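Local coordinates for acetoin utilization protein (PDB 2Q04) that probably transfers an acetyl group from acetyl-CoA to an acceptor, as a GNAT-family acetyltransferase, perhaps in acetoin utilization, at residues I64-G69 against K114-V119; G74-L79 against G99-A104. All blocks are in the same frame, centred on the assembly; numbering follows the deposited sequence.

Interaction 1 (I64-G69 against K114-V119); sequences IIARQG and KKLLEV
The carbonyl oxygen of Leu116 accepts a hydrogen bond from Ser120 OG one helical turn on, while the CG2 methyl of Ile64 lies against it, 3.8 Å from Leu116 O. With no hydrogen bond between strand and helix, what remains is apolar packing of the kind that seats a helix on a beta-sheet. Leu116 and Ile64 carry most of the contact. The CD1 methyl of Leu116 comes down over the peptide linking Ile65 to Ala66, 3.7 Å from Ala66 N, and settles between the alternate side chains that face the helix. On one flank Leu116 CD1 meets Ala66 CB at 3.9 Å, and on the other it reaches Ile64 CG2 at 4.0 Å. The side chains of Ile64 and Leu116 come from opposite sides of the interface and run past one another, one rising from the strand and the other descending from the helix. Because CG1 of Ile64 stands anti to its own carbonyl carbon (chi1 -73°), the CG2 branch is the one offered to the helix, where it also borders Val119 CG1 at 4.4 Å. The axes of strand 64-68 and helix 114-119 approach to 8.6 Å, with 138° between their N-to-C directions. Strand 62-68 is held between strands 19-23 and 71-79 by backbone hydrogen bonds, with a salt bridge from Arg67 NH2 to Glu22 OE1 added on the 19-23 side, and helix 112-121 lies across one face of this sheet, Leu116 also resting on Val76 of strand 71-79 and Val119 reaching Ile21 of strand 19-23 and Arg10 of strand 8-12.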
loop_
_atom_site.group_PDB
_atom_site.type_symbol
_atom_site.label_atom_id
_atom_site.label_comp_id
_atom_site.label_asym_id
_atom_site.label_seq_id
_atom_site.Cartn_x
_atom_site.Cartn_y
_atom_site.Cartn_z
ATOM N N ILE A 64 -9.015 -0.096 -0.029
ATOM C CA ILE A 64 -9.581 0.890 0.865
ATOM C C ILE A 64 -9.473 2.245 0.170
ATOM O O ILE A 64 -8.435 2.564 -0.430
ATOM C CB ILE A 64 -8.832 0.921 2.243
ATOM C CG1 ILE A 64 -9.194 -0.321 3.082
ATOM C CG2 ILE A 64 -9.184 2.194 3.027
ATOM C CD1 ILE A 64 -8.736 -1.645 2.481
ATOM N N ILE A 65 -10.553 3.028 0.223
ATOM C CA ILE A 65 -10.636 4.281 -0.542
ATOM C C ILE A 65 -10.904 5.492 0.333
ATOM O O ILE A 65 -11.498 5.376 1.393
ATOM C CB ILE A 65 -11.749 4.208 -1.596
ATOM C CG1 ILE A 65 -13.129 4.019 -0.917
ATOM C CG2 ILE A 65 -11.468 3.079 -2.581
ATOM C CD1 ILE A 65 -14.284 4.093 -1.866
ATOM N N ALA A 66 -10.390 6.643 -0.101
ATOM C CA ALA A 66 -10.769 7.933 0.460
ATOM C C ALA A 66 -11.699 8.560 -0.553
ATOM O O ALA A 66 -11.320 8.765 -1.707
ATOM C CB ALA A 66 -9.566 8.796 0.679
ATOM N N ARG A 67 -12.921 8.867 -0.120
ATOM C CA ARG A 67 -14.003 9.128 -1.039
ATOM C C ARG A 67 -14.833 10.365 -0.659
ATOM O O ARG A 67 -15.041 10.651 0.516
ATOM C CB ARG A 67 -14.911 7.887 -1.091
ATOM C CG ARG A 67 -16.098 8.013 -1.982
ATOM C CD ARG A 67 -16.968 6.746 -1.937
ATOM N NE ARG A 67 -17.452 6.427 -0.580
ATOM C CZ ARG A 67 -18.427 7.098 0.061
ATOM N NH1 ARG A 67 -18.952 8.188 -0.466
ATOM N NH2 ARG A 67 -18.821 6.709 1.264
ATOM N N GLN A 68 -15.254 11.112 -1.682
ATOM C CA GLN A 68 -16.228 12.181 -1.533
ATOM C C GLN A 68 -17.303 11.961 -2.571
ATOM O O GLN A 68 -17.052 12.102 -3.747
ATOM C CB GLN A 68 -15.579 13.546 -1.751
ATOM C CG GLN A 68 -14.951 14.155 -0.505
ATOM C CD GLN A 68 -14.593 15.635 -0.689
ATOM O OE1 GLN A 68 -14.319 16.089 -1.809
ATOM N NE2 GLN A 68 -14.598 16.388 0.410
ATOM N N GLY A 69 -18.503 11.593 -2.129
ATOM C CA GLY A 69 -19.579 11.238 -3.052
ATOM C C GLY A 69 -19.184 10.015 -3.867
ATOM O O GLY A 69 -18.718 9.038 -3.321
ATOM N N LYS A 114 -2.423 8.533 6.330
ATOM C CA LYS A 114 -2.442 7.987 7.690
ATOM C C LYS A 114 -3.742 7.237 7.968
ATOM O O LYS A 114 -3.718 6.096 8.430
ATOM C CB LYS A 114 -2.265 9.120 8.735
ATOM C CG LYS A 114 -0.838 9.679 8.840
ATOM N N LYS A 115 -4.876 7.881 7.684
ATOM C CA LYS A 115 -6.195 7.280 7.946
ATOM C C LYS A 115 -6.486 6.137 7.027
ATOM O O LYS A 115 -7.135 5.180 7.406
ATOM C CB LYS A 115 -7.300 8.321 7.818
ATOM C CG LYS A 115 -7.647 8.999 9.099
ATOM C CD LYS A 115 -8.496 8.103 10.000
ATOM C CE LYS A 115 -8.941 8.844 11.247
ATOM N NZ LYS A 115 -9.905 8.059 12.045
ATOM N N LEU A 116 -6.110 6.291 5.782
ATOM C CA LEU A 116 -6.244 5.229 4.819
ATOM C C LEU A 116 -5.606 3.959 5.393
ATOM O O LEU A 116 -6.196 2.877 5.335
ATOM C CB LEU A 116 -5.545 5.627 3.520
ATOM C CG LEU A 116 -6.287 5.480 2.196
ATOM C CD1 LEU A 116 -7.709 5.804 2.308
ATOM C CD2 LEU A 116 -5.623 6.384 1.158
ATOM N N LEU A 117 -4.424 4.110 6.003
ATOM C CA LEU A 117 -3.713 2.975 6.599
ATOM C C LEU A 117 -4.387 2.502 7.890
ATOM O O LEU A 117 -4.446 1.301 8.154
ATOM C CB LEU A 117 -2.243 3.335 6.879
ATOM C CG LEU A 117 -1.316 3.543 5.655
ATOM C CD1 LEU A 117 0.043 4.086 6.106
ATOM C CD2 LEU A 117 -1.144 2.260 4.864
ATOM N N GLU A 118 -4.884 3.450 8.695
ATOM C CA GLU A 118 -5.589 3.109 9.948
ATOM C C GLU A 118 -6.787 2.202 9.680
ATOM O O GLU A 118 -6.939 1.164 10.308
ATOM C CB GLU A 118 -6.076 4.376 10.666
ATOM C CG GLU A 118 -5.014 5.106 11.473
ATOM C CD GLU A 118 -5.577 6.335 12.211
ATOM O OE1 GLU A 118 -6.756 6.286 12.660
ATOM O OE2 GLU A 118 -4.838 7.339 12.349
ATOM N N VAL A 119 -7.650 2.630 8.768
ATOM C CA VAL A 119 -8.857 1.888 8.440
ATOM C C VAL A 119 -8.515 0.524 7.832
ATOM O O VAL A 119 -9.247 -0.453 8.018
ATOM C CB VAL A 119 -9.754 2.692 7.459
ATOM C CG1 VAL A 119 -10.950 1.853 7.000
ATOM C CG2 VAL A 119 -10.224 3.976 8.113
#

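Interaction 2 (G74-L79 against G99-A104). With CA (calcium ion), chain G.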
loop_
_atom_site.group_PDB
_atom_site.type_symbol
_atom_site.label_atom_id
_atom_site.label_comp_id
_atom_site.label_asym_id
_atom_site.label_seq_id
_atom_site.Cartn_x
_atom_site.Cartn_y
_atom_site.Cartn_z
ATOM N N GLY A 74 -8.437 9.155 -3.246
ATOM C CA GLY A 74 -7.310 8.468 -2.682
ATOM C C GLY A 74 -7.628 7.004 -2.469
ATOM O O GLY A 74 -8.790 6.621 -2.391
ATOM N N TYR A 75 -6.591 6.182 -2.379
ATOM C CA TYR A 75 -6.771 4.759 -2.174
ATOM C C TYR A 75 -5.506 4.111 -1.644
ATOM O O TYR A 75 -4.419 4.688 -1.705
ATOM C CB TYR A 75 -7.166 4.082 -3.480
ATOM C CG TYR A 75 -6.104 4.180 -4.561
ATOM C CD1 TYR A 75 -5.031 3.288 -4.594
ATOM C CD2 TYR A 75 -6.178 5.162 -5.556
ATOM C CE1 TYR A 75 -4.053 3.376 -5.582
ATOM C CE2 TYR A 75 -5.207 5.257 -6.547
ATOM C CZ TYR A 75 -4.146 4.359 -6.556
ATOM O OH TYR A 75 -3.183 4.442 -7.529
ATOM N N VAL A 76 -5.659 2.896 -1.134
ATOM C CA VAL A 76 -4.541 2.077 -0.761
ATOM C C VAL A 76 -4.902 0.638 -1.084
ATOM O O VAL A 76 -6.032 0.202 -0.816
ATOM C CB VAL A 76 -4.177 2.236 0.745
ATOM C CG1 VAL A 76 -5.337 1.814 1.634
ATOM C CG2 VAL A 76 -2.930 1.437 1.076
ATOM N N THR A 77 -3.956 -0.092 -1.708
ATOM C CA THR A 77 -4.234 -1.447 -2.228
ATOM C C THR A 77 -3.460 -2.522 -1.492
ATOM O O THR A 77 -2.357 -2.287 -1.012
ATOM C CB THR A 77 -3.883 -1.559 -3.718
ATOM O OG1 THR A 77 -2.457 -1.604 -3.877
ATOM C CG2 THR A 77 -4.448 -0.391 -4.495
ATOM N N PHE A 78 -4.062 -3.716 -1.410
ATOM C CA PHE A 78 -3.411 -4.878 -0.822
ATOM C C PHE A 78 -3.681 -6.065 -1.673
ATOM O O PHE A 78 -4.805 -6.268 -2.123
ATOM C CB PHE A 78 -3.931 -5.146 0.584
ATOM C CG PHE A 78 -3.684 -4.057 1.519
ATOM C CD1 PHE A 78 -2.534 -4.038 2.293
ATOM C CD2 PHE A 78 -4.591 -3.006 1.639
ATOM C CE1 PHE A 78 -2.288 -2.986 3.176
ATOM C CE2 PHE A 78 -4.356 -1.964 2.515
ATOM C CZ PHE A 78 -3.205 -1.955 3.291
ATOM N N LEU A 79 -2.648 -6.859 -1.909
ATOM C CA LEU A 79 -2.774 -8.090 -2.676
ATOM C C LEU A 79 -1.507 -8.887 -2.510
ATOM O O LEU A 79 -0.539 -8.406 -1.903
ATOM C CB LEU A 79 -3.015 -7.784 -4.168
ATOM C CG LEU A 79 -1.895 -7.058 -4.936
ATOM C CD1 LEU A 79 -2.189 -7.080 -6.431
ATOM C CD2 LEU A 79 -1.701 -5.612 -4.436
ATOM N N GLY A 99 0.261 -2.839 -2.170
ATOM C CA GLY A 99 0.665 -2.515 -3.532
ATOM C C GLY A 99 1.027 -1.066 -3.685
ATOM O O GLY A 99 2.175 -0.731 -3.954
ATOM N N ALA A 100 0.045 -0.191 -3.463
ATOM C CA ALA A 100 0.251 1.233 -3.614
ATOM C C ALA A 100 -0.702 2.042 -2.733
ATOM O O ALA A 100 -1.655 1.508 -2.158
ATOM C CB ALA A 100 0.089 1.632 -5.075
ATOM N N ILE A 101 -0.401 3.328 -2.611
ATOM C CA ILE A 101 -1.212 4.262 -1.859
ATOM C C ILE A 101 -1.066 5.615 -2.512
ATOM O O ILE A 101 0.031 6.123 -2.645
ATOM C CB ILE A 101 -0.768 4.337 -0.378
ATOM C CG1 ILE A 101 -1.697 5.249 0.423
ATOM C CG2 ILE A 101 0.654 4.819 -0.263
ATOM C CD1 ILE A 101 -1.477 5.164 1.910
ATOM N N GLU A 102 -2.165 6.150 -3.005
ATOM C CA GLU A 102 -2.126 7.393 -3.744
ATOM C C GLU A 102 -3.254 8.325 -3.308
ATOM O O GLU A 102 -4.327 7.881 -2.960
ATOM C CB GLU A 102 -2.211 7.110 -5.256
ATOM C CG GLU A 102 -1.788 8.279 -6.130
ATOM C CD GLU A 102 -1.804 7.947 -7.630
ATOM O OE1 GLU A 102 -2.056 6.760 -7.991
ATOM O OE2 GLU A 102 -1.559 8.877 -8.444
ATOM N N VAL A 103 -2.968 9.620 -3.302
ATOM C CA VAL A 103 -3.921 10.630 -2.863
ATOM C C VAL A 103 -3.783 11.868 -3.740
ATOM O O VAL A 103 -2.678 12.376 -3.925
ATOM C CB VAL A 103 -3.656 11.039 -1.394
ATOM C CG1 VAL A 103 -4.592 12.178 -0.974
ATOM C CG2 VAL A 103 -3.800 9.828 -0.462
ATOM N N ALA A 104 -4.906 12.359 -4.272
ATOM C CA ALA A 104 -4.892 13.551 -5.130
ATOM C C ALA A 104 -4.093 14.681 -4.477
ATOM O O ALA A 104 -4.191 14.905 -3.275
ATOM C CB ALA A 104 -6.313 14.009 -5.426
HETATM CA CA CA G . 4.541 -0.081 -4.102
HETATM O O HOH W 1 4.586 -2.341 -2.719
HETATM O O HOH W 2 4.022 0.878 -1.924
HETATM O O HOH W 3 5.125 -0.756 -6.674
#
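Tyr75 and Glu102 face each other as a hydrogen-bonded pair on adjacent antiparallel strands, 71-79 and 95-103, of the GNAT-fold sheet. Tyr75 N donates to Glu102 O and Glu102 N returns the bond to Tyr75 O, at 2.9 and 3.0 Å. On the side facing helix 45-56 their side chains run side by side, ring and carboxylate planes 66° apart. With CG of Tyr75 wedged between its backbone N and carbonyl carbon (chi1 63°), the ring leans across Glu102 CB, and Tyr75 OH makes a short but weak hydrogen bond to Glu102 OE1. The other carboxylate oxygen, OE2, takes a bond from Ala41 N. A phenylalanine here has no hydroxyl, and Glu102 OE1 would probably be left without this mate, the carboxylate then being held from the OE2 side by Ala41 N. Ala100 O receives Thr77 N at 2.8 Å, whereas Ala100 N turns to Thr77 OG1. Gly99 N reaches Thr77 O only weakly, so two residues stand opposite one, consistent with the beta bulge that GNAT enzymes carry in this strand. Gly99 O points to the calcium ion and binds it at 2.5 Å, beside three waters and Thr134 O.

Past the N-terminal strands and helix 45-56, the chain lays down 64-69, turns, and returns antiparallel as 74-79, so these two segments are hydrogen-bonded neighbours: Ala66 N lies 2.8 Å from Gly74 O, and Ile64 O 2.9 Å from Val76 N. After an excursion the chain comes back as 99-104, where interaction 2 closes the inner loop. It then passes into helix 112-121, whose 114-119 part packs back on strand 62-68 and closes the outer loop as interaction 1. The two loops nest rather than cross. Together they tie three consecutive strands of the acetyltransferase sheet to the helix on one face, and Leu116 CD2, 3.5 Å from Tyr75 O, joins the contacts directly.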